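Local coordinates for protein betaine aldehyde dehydrogenase (Staphylococcus aureus subsp. aureus COL, PDB 4QTO) that catalyses the NAD-dependent oxidation of betaine aldehyde to glycine betaine, as an enzyme of the aldehyde dehydrogenase family, at residues E207-T212 / P354-E359; Q331-R336 / V420-F425. All blocks are in the same frame, centred on the assembly; numbering follows the deposited sequence.

Interaction 1 of 2, residues E207-T212 / P354-E359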
ATOM      1  N   GLU A 207      14.331  -5.879 -35.640  1.00 13.00           N
ATOM      2  CA  GLU A 207      14.206  -6.328 -37.016  1.00 14.29           C
ATOM      3  C   GLU A 207      15.011  -7.591 -37.273  1.00 14.05           C
ATOM      4  O   GLU A 207      14.654  -8.381 -38.121  1.00 15.58           O
ATOM      5  CB  GLU A 207      14.587  -5.198 -38.001  1.00 16.99           C
ATOM      6  CG  GLU A 207      16.017  -4.740 -37.940  1.00 20.49           C
ATOM      7  CD  GLU A 207      16.295  -3.712 -36.869  1.00 29.08           C
ATOM      8  OE1 GLU A 207      15.414  -3.408 -36.008  1.00 30.50           O
ATOM      9  OE2 GLU A 207      17.435  -3.199 -36.904  1.00 41.82           O
ATOM     10  N   ILE A 208      16.085  -7.800 -36.523  1.00 13.44           N
ATOM     11  CA  ILE A 208      16.926  -8.962 -36.755  1.00 13.08           C
ATOM     12  C   ILE A 208      16.561 -10.235 -35.984  1.00 13.46           C
ATOM     13  O   ILE A 208      17.078 -11.302 -36.291  1.00 14.44           O
ATOM     14  CB  ILE A 208      18.432  -8.649 -36.535  1.00 14.47           C
ATOM     15  CG1 ILE A 208      18.700  -8.064 -35.159  1.00 14.65           C
ATOM     16  CG2 ILE A 208      18.932  -7.666 -37.595  1.00 16.39           C
ATOM     17  CD1 ILE A 208      20.188  -7.978 -34.841  1.00 16.56           C
ATOM     18  N   THR A 209      15.662 -10.112 -35.002  1.00 12.15           N
ATOM     19  CA  THR A 209      15.252 -11.262 -34.150  1.00 12.12           C
ATOM     20  C   THR A 209      13.744 -11.295 -33.877  1.00 13.26           C
ATOM     21  O   THR A 209      13.299 -11.089 -32.755  1.00 15.00           O
ATOM     22  CB  THR A 209      15.959 -11.189 -32.787  1.00 12.37           C
ATOM     23  OG1 THR A 209      15.629  -9.929 -32.146  1.00 12.89           O
ATOM     24  CG2 THR A 209      17.464 -11.331 -32.934  1.00 12.84           C
ATOM     25  N   PRO A 210      12.923 -11.579 -34.901  1.00 12.39           N
ATOM     26  CA  PRO A 210      11.476 -11.570 -34.696  1.00 12.16           C
ATOM     27  C   PRO A 210      10.837 -12.923 -34.380  1.00 12.63           C
ATOM     28  O   PRO A 210       9.633 -12.970 -34.120  1.00 11.98           O
ATOM     29  CB  PRO A 210      10.978 -11.158 -36.082  1.00 12.47           C
ATOM     30  CG  PRO A 210      11.941 -11.834 -36.994  1.00 13.33           C
ATOM     31  CD  PRO A 210      13.283 -11.707 -36.324  1.00 13.67           C
ATOM     32  N   LEU A 211      11.608 -14.006 -34.378  1.00 11.72           N
ATOM     33  CA  LEU A 211      10.994 -15.348 -34.392  1.00 12.16           C
ATOM     34  C   LEU A 211      10.126 -15.715 -33.187  1.00 11.52           C
ATOM     35  O   LEU A 211       8.957 -16.100 -33.358  1.00 11.15           O
ATOM     36  CB  LEU A 211      12.028 -16.430 -34.643  1.00 12.95           C
ATOM     37  CG  LEU A 211      12.845 -16.235 -35.912  1.00 14.38           C
ATOM     38  CD1 LEU A 211      13.834 -17.388 -36.060  1.00 15.88           C
ATOM     39  CD2 LEU A 211      11.998 -16.120 -37.153  1.00 14.45           C
ATOM     40  N   THR A 212      10.668 -15.610 -31.981  1.00 10.37           N
ATOM     41  CA  THR A 212       9.863 -15.972 -30.823  1.00 10.71           C
ATOM     42  C   THR A 212       8.714 -14.979 -30.586  1.00 10.66           C
ATOM     43  O   THR A 212       7.706 -15.337 -29.966  1.00 10.66           O
ATOM     44  CB  THR A 212      10.713 -16.113 -29.555  1.00 11.11           C
ATOM     45  OG1 THR A 212      11.454 -14.899 -29.379  1.00 10.96           O
ATOM     46  CG2 THR A 212      11.608 -17.329 -29.620  1.00 12.51           C
ATOM     47  N   PRO A 354      28.053 -16.917 -30.308  1.00 14.07           N
ATOM     48  CA  PRO A 354      28.476 -15.777 -31.073  1.00 13.96           C
ATOM     49  C   PRO A 354      27.783 -14.498 -30.668  1.00 13.67           C
ATOM     50  O   PRO A 354      26.852 -14.527 -29.836  1.00 14.21           O
ATOM     51  CB  PRO A 354      28.022 -16.135 -32.484  1.00 14.95           C
ATOM     52  CG  PRO A 354      26.764 -16.904 -32.243  1.00 14.78           C
ATOM     53  CD  PRO A 354      27.034 -17.711 -31.010  1.00 14.27           C
ATOM     54  N   VAL A 355      28.240 -13.370 -31.221  1.00 14.48           N
ATOM     55  CA  VAL A 355      27.548 -12.093 -31.053  1.00 14.78           C
ATOM     56  C   VAL A 355      26.509 -12.009 -32.169  1.00 14.83           C
ATOM     57  O   VAL A 355      26.498 -12.821 -33.085  1.00 15.71           O
ATOM     58  CB  VAL A 355      28.463 -10.855 -30.962  1.00 14.61           C
ATOM     59  CG1 VAL A 355      29.378 -10.964 -29.748  1.00 15.45           C
ATOM     60  CG2 VAL A 355      29.257 -10.624 -32.247  1.00 16.39           C
ATOM     61  N   ILE A 356      25.661 -11.002 -32.107  1.00 15.49           N
ATOM     62  CA  ILE A 356      24.410 -11.028 -32.876  1.00 15.92           C
ATOM     63  C   ILE A 356      24.444 -10.739 -34.366  1.00 17.27           C
ATOM     64  O   ILE A 356      23.627 -11.294 -35.115  1.00 17.53           O
ATOM     65  CB  ILE A 356      23.375 -10.105 -32.190  1.00 15.85           C
ATOM     66  CG1 ILE A 356      21.940 -10.417 -32.593  1.00 15.26           C
ATOM     67  CG2 ILE A 356      23.696  -8.641 -32.448  1.00 16.15           C
ATOM     68  CD1 ILE A 356      21.452 -11.787 -32.165  1.00 16.51           C
ATOM     69  N   SER A 357      25.370  -9.882 -34.805  1.00 16.82           N
ATOM     70  CA  SER A 357      25.392  -9.451 -36.199  1.00 18.72           C
ATOM     71  C   SER A 357      26.753  -8.956 -36.602  1.00 18.95           C
ATOM     72  O   SER A 357      27.604  -8.709 -35.760  1.00 18.06           O
ATOM     73  CB  SER A 357      24.404  -8.298 -36.396  1.00 18.64           C
ATOM     74  OG  SER A 357      24.856  -7.123 -35.730  1.00 18.75           O
ATOM     75  N   THR A 358      26.961  -8.833 -37.910  1.00 20.31           N
ATOM     76  CA  THR A 358      28.204  -8.349 -38.438  1.00 22.02           C
ATOM     77  C   THR A 358      28.462  -6.940 -37.929  1.00 21.95           C
ATOM     78  O   THR A 358      29.593  -6.598 -37.547  1.00 21.72           O
ATOM     79  CB  THR A 358      28.139  -8.306 -39.989  1.00 24.77           C
ATOM     80  OG1 THR A 358      27.971  -9.638 -40.469  1.00 28.88           O
ATOM     81  CG2 THR A 358      29.406  -7.744 -40.572  1.00 26.59           C
ATOM     82  N   GLU A 359      27.421  -6.123 -37.955  1.00 22.60           N
ATOM     83  CA  GLU A 359      27.529  -4.737 -37.536  1.00 24.20           C
ATOM     84  C   GLU A 359      27.926  -4.646 -36.066  1.00 21.34           C
ATOM     85  O   GLU A 359      28.763  -3.817 -35.684  1.00 21.05           O
ATOM     86  CB  GLU A 359      26.213  -3.996 -37.740  1.00 28.20           C
ATOM     87  CG  GLU A 359      25.795  -3.810 -39.192  1.00 33.40           C
ATOM     88  CD  GLU A 359      25.448  -5.110 -39.929  1.00 37.61           C
ATOM     89  OE1 GLU A 359      25.793  -5.209 -41.127  1.00 48.85           O
ATOM     90  OE2 GLU A 359      24.867  -6.039 -39.324  1.00 32.37           O
TER

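Interaction 2 of 2, residues Q331-R336 / V420-F425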
ATOM      1  N   GLN A 331      45.045 -12.233 -12.564  1.00 15.50           N
ATOM      2  CA  GLN A 331      45.615 -13.490 -12.991  1.00 17.94           C
ATOM      3  C   GLN A 331      44.591 -14.623 -13.011  1.00 15.24           C
ATOM      4  O   GLN A 331      44.542 -15.424 -13.956  1.00 16.08           O
ATOM      5  CB  GLN A 331      46.818 -13.866 -12.141  1.00 21.66           C
ATOM      6  CG  GLN A 331      47.491 -15.064 -12.777  1.00 28.10           C
ATOM      7  CD  GLN A 331      47.925 -14.714 -14.223  1.00 37.49           C
ATOM      8  OE1 GLN A 331      48.731 -13.810 -14.389  1.00 38.44           O
ATOM      9  NE2 GLN A 331      47.333 -15.364 -15.269  1.00 38.48           N
ATOM     10  N   ALA A 332      43.781 -14.712 -11.963  1.00 13.34           N
ATOM     11  CA  ALA A 332      42.785 -15.773 -11.874  1.00 12.92           C
ATOM     12  C   ALA A 332      41.704 -15.643 -12.956  1.00 13.52           C
ATOM     13  O   ALA A 332      41.318 -16.638 -13.575  1.00 14.40           O
ATOM     14  CB  ALA A 332      42.147 -15.775 -10.498  1.00 12.88           C
ATOM     15  N   LEU A 333      41.268 -14.421 -13.203  1.00 12.62           N
ATOM     16  CA  LEU A 333      40.240 -14.161 -14.207  1.00 13.02           C
ATOM     17  C   LEU A 333      40.765 -14.498 -15.607  1.00 15.21           C
ATOM     18  O   LEU A 333      40.122 -15.217 -16.377  1.00 15.05           O
ATOM     19  CB  LEU A 333      39.798 -12.705 -14.143  1.00 13.19           C
ATOM     20  CG  LEU A 333      38.756 -12.304 -15.184  1.00 13.41           C
ATOM     21  CD1 LEU A 333      37.462 -13.038 -14.912  1.00 14.82           C
ATOM     22  CD2 LEU A 333      38.526 -10.809 -15.167  1.00 14.53           C
ATOM     23  N   ILE A 334      41.942 -13.988 -15.923  0.60 14.87           N
ATOM     24  CA  ILE A 334      42.568 -14.228 -17.236  0.60 15.85           C
ATOM     25  C   ILE A 334      42.757 -15.718 -17.504  0.60 16.96           C
ATOM     26  O   ILE A 334      42.424 -16.205 -18.595  0.60 16.28           O
ATOM     27  CB  ILE A 334      43.889 -13.470 -17.362  0.60 16.03           C
ATOM     28  CG1 ILE A 334      43.616 -11.967 -17.456  0.60 15.30           C
ATOM     29  CG2 ILE A 334      44.663 -13.930 -18.596  0.60 17.86           C
ATOM     30  CD1 ILE A 334      44.820 -11.097 -17.177  0.60 14.65           C
ATOM     31  N   ASP A 335      43.254 -16.453 -16.509  1.00 17.92           N
ATOM     32  CA  ASP A 335      43.440 -17.896 -16.649  1.00 19.07           C
ATOM     33  C   ASP A 335      42.117 -18.603 -16.967  1.00 18.25           C
ATOM     34  O   ASP A 335      42.085 -19.553 -17.766  1.00 18.84           O
ATOM     35  CB  ASP A 335      44.015 -18.492 -15.349  1.00 21.95           C
ATOM     36  CG  ASP A 335      45.466 -18.123 -15.112  1.00 33.48           C
ATOM     37  OD1 ASP A 335      46.075 -17.406 -15.946  1.00 41.16           O
ATOM     38  OD2 ASP A 335      46.003 -18.537 -14.049  1.00 39.62           O
ATOM     39  N   ARG A 336      41.009 -18.149 -16.357  1.00 15.64           N
ATOM     40  CA  ARG A 336      39.735 -18.771 -16.633  1.00 15.96           C
ATOM     41  C   ARG A 336      39.189 -18.366 -17.998  1.00 15.71           C
ATOM     42  O   ARG A 336      38.561 -19.181 -18.685  1.00 15.85           O
ATOM     43  CB  ARG A 336      38.720 -18.400 -15.542  1.00 16.25           C
ATOM     44  CG  ARG A 336      39.011 -19.015 -14.191  1.00 16.73           C
ATOM     45  CD  ARG A 336      38.699 -20.500 -14.125  1.00 17.92           C
ATOM     46  NE  ARG A 336      37.277 -20.807 -14.228  1.00 17.18           N
ATOM     47  CZ  ARG A 336      36.406 -20.687 -13.236  1.00 17.79           C
ATOM     48  NH1 ARG A 336      36.798 -20.242 -12.039  1.00 17.59           N
ATOM     49  NH2 ARG A 336      35.146 -21.017 -13.438  1.00 20.35           N
ATOM     50  N   VAL A 420      35.303  -7.203 -20.572  1.00 12.21           N
ATOM     51  CA  VAL A 420      35.289  -6.536 -19.266  1.00 12.88           C
ATOM     52  C   VAL A 420      36.546  -5.697 -19.123  1.00 13.05           C
ATOM     53  O   VAL A 420      37.576  -5.996 -19.723  1.00 12.95           O
ATOM     54  CB  VAL A 420      35.216  -7.520 -18.076  1.00 12.84           C
ATOM     55  CG1 VAL A 420      34.022  -8.460 -18.235  1.00 13.63           C
ATOM     56  CG2 VAL A 420      36.484  -8.339 -17.916  1.00 13.05           C
ATOM     57  N   THR A 421      36.440  -4.612 -18.351  1.00 12.39           N
ATOM     58  CA  THR A 421      37.592  -3.796 -17.963  1.00 13.46           C
ATOM     59  C   THR A 421      37.817  -4.055 -16.476  1.00 13.16           C
ATOM     60  O   THR A 421      36.867  -4.420 -15.762  1.00 11.91           O
ATOM     61  CB  THR A 421      37.369  -2.273 -18.159  1.00 14.04           C
ATOM     62  OG1 THR A 421      36.154  -1.856 -17.502  1.00 13.98           O
ATOM     63  CG2 THR A 421      37.287  -1.928 -19.619  1.00 16.50           C
ATOM     64  N   VAL A 422      39.037  -3.858 -16.014  1.00 12.57           N
ATOM     65  CA  VAL A 422      39.387  -4.034 -14.617  1.00 12.76           C
ATOM     66  C   VAL A 422      40.086  -2.770 -14.117  1.00 13.39           C
ATOM     67  O   VAL A 422      41.126  -2.372 -14.676  1.00 15.32           O
ATOM     68  CB  VAL A 422      40.312  -5.261 -14.381  1.00 13.66           C
ATOM     69  CG1 VAL A 422      40.541  -5.473 -12.889  1.00 14.01           C
ATOM     70  CG2 VAL A 422      39.691  -6.537 -14.973  1.00 14.17           C
ATOM     71  N   GLU A 423      39.554  -2.181 -13.054  1.00 12.31           N
ATOM     72  CA  GLU A 423      40.129  -1.008 -12.408  1.00 13.05           C
ATOM     73  C   GLU A 423      40.338  -1.348 -10.960  1.00 13.53           C
ATOM     74  O   GLU A 423      39.532  -2.093 -10.377  1.00 11.60           O
ATOM     75  CB  GLU A 423      39.168   0.185 -12.424  1.00 13.63           C
ATOM     76  CG  GLU A 423      38.993   0.872 -13.768  1.00 14.89           C
ATOM     77  CD  GLU A 423      37.705   1.678 -13.786  1.00 16.18           C
ATOM     78  OE1 GLU A 423      37.721   2.879 -13.461  1.00 17.23           O
ATOM     79  OE2 GLU A 423      36.648   1.039 -13.986  1.00 14.64           O
ATOM     80  N   GLY A 424      41.363  -0.764 -10.360  1.00 12.06           N
ATOM     81  CA  GLY A 424      41.587  -0.973  -8.941  1.00 12.77           C
ATOM     82  C   GLY A 424      41.018   0.163  -8.101  1.00 13.78           C
ATOM     83  O   GLY A 424      40.841   1.294  -8.598  1.00 15.19           O
ATOM     84  N   PHE A 425      40.727  -0.122  -6.833  1.00 12.95           N
ATOM     85  CA  PHE A 425      40.311   0.915  -5.882  1.00 12.19           C
ATOM     86  C   PHE A 425      40.997   0.656  -4.542  1.00 13.17           C
ATOM     87  O   PHE A 425      41.274  -0.495  -4.184  1.00 12.15           O
ATOM     88  CB  PHE A 425      38.813   1.011  -5.700  1.00 12.21           C
ATOM     89  CG  PHE A 425      38.179  -0.192  -5.060  1.00 11.51           C
ATOM     90  CD1 PHE A 425      38.138  -0.304  -3.669  1.00 11.50           C
ATOM     91  CD2 PHE A 425      37.615  -1.200  -5.824  1.00 11.49           C
ATOM     92  CE1 PHE A 425      37.543  -1.403  -3.069  1.00 10.79           C
ATOM     93  CE2 PHE A 425      37.006  -2.286  -5.230  1.00 10.67           C
ATOM     94  CZ  PHE A 425      36.972  -2.386  -3.852  1.00 10.19           C
TER

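Interaction 1 of 2, residues E207-T212 / P354-E359
Ile208 reaches across to Ile356 with the last carbon of its longer branch: Ile208 CD1 lies 3.8 Å from Ile356 CG1, methyl against methylene, and the two side chains meet at a slant. The CG1 of Ile208 is tucked between the backbone N and the carbonyl carbon (chi1 55°), and the extended outer torsion carries CD1 on toward the partner. An isoleucine suits this partly exposed position because it spans the separation between two loops whose closest alpha carbons, Ile208 CA and Ser357 CA, are 8.5 Å apart. Next comes Thr209, which turns its methyl rather than its hydroxyl to the same partner, CG2 standing 4.1 Å from Ile356 CD1 with the side chains nearly perpendicular. Ile356 thus serves the two neighbours with successive carbons of one branch, and both Thr209 and Ile356 also rest on Trp180. Beyond Thr209, Pro210 leads into helix 211-223, where Asp121 OD2 accepts a hydrogen bond from Leu211 N. Across the contact, Gln311 OE1 holds Ile356 N, and Ser357 is the N-cap of helix 358-373, its OG bonded to His360 N. In this aldehyde dehydrogenase the contact joins the loop after strand 200-204 of the Rossmann-type nucleotide-binding sheet to the loop that starts helix 358-373, in the neighbourhood of the ligand-holding active site.

Interaction 2 of 2, residues Q331-R336 / V420-F425
Leu333 meets Val420 and Val422 through a single methyl. Leu333 CD2 stands 4.2 Å from Val420 CG2 and 4.4 Å from Val422 CG2, while those two valine methyls are about 4.7 Å from each other, so the leucine methyl rests over the gap between them. The contact is wholly apolar and rather loose, with no hydrogen bond from one segment to the other. It owes its reach to the leucine: with CG anti to the backbone N (chi1 178°), the side chain stretches away from the helix and bridges backbones whose nearest alpha carbons, Leu333 CA and Val422 CA, remain 10.2 Å apart. A long branched residue therefore suits the helix side, where it must cover the distance. On the strand, the short beta-branched valines favour the extended backbone and offer a compact hydrocarbon surface. Being two residues apart, they fall on the same face of the strand, and although their chi1 values differ (-54° for Val420 and -175° for Val422), each presents CG2 to the leucine. All three residues are buried. Further along the helix Arg336 faces a different partner, giving hydrogen bonds from NE to Ser519 O and from NH2 to Phe518 O of a second subunit. Around the contact, Leu333 also packs on Leu302 of helix 294-306 and on Val400 of strand 399-402, and Val420 touches Tyr306 of helix 294-306. Strand 419-425 runs between strands 399-402 and 318-322, parallel to both, in the seven-stranded sheet; helix 323-337, which follows strand 318-322 directly, packs with helix 294-306 against the valine-bearing face, whereas Thr421 and Glu423 pack on helix 409-412.

How the interactions relate
Interactions 1 and 2 are separate contacts, their centres 29 Å apart and their nearest atoms about 12 Å apart. Their segments alternate along the chain: helix 323-337, which contributes to interaction 2, is followed by helix 358-373, whose start contributes to interaction 1. Interaction 1 is the one placed near the active site, since the side chain of Ile356 is about 8 Å from the bound PEG molecule, and Gln311, already met beside Ile356, lies two residues before the modified Cys313. Interaction 2 joins a helix to the seven-stranded sheet; its centre lies about 27 Å from the centre of the chain, that of interaction 1 about 15 Å.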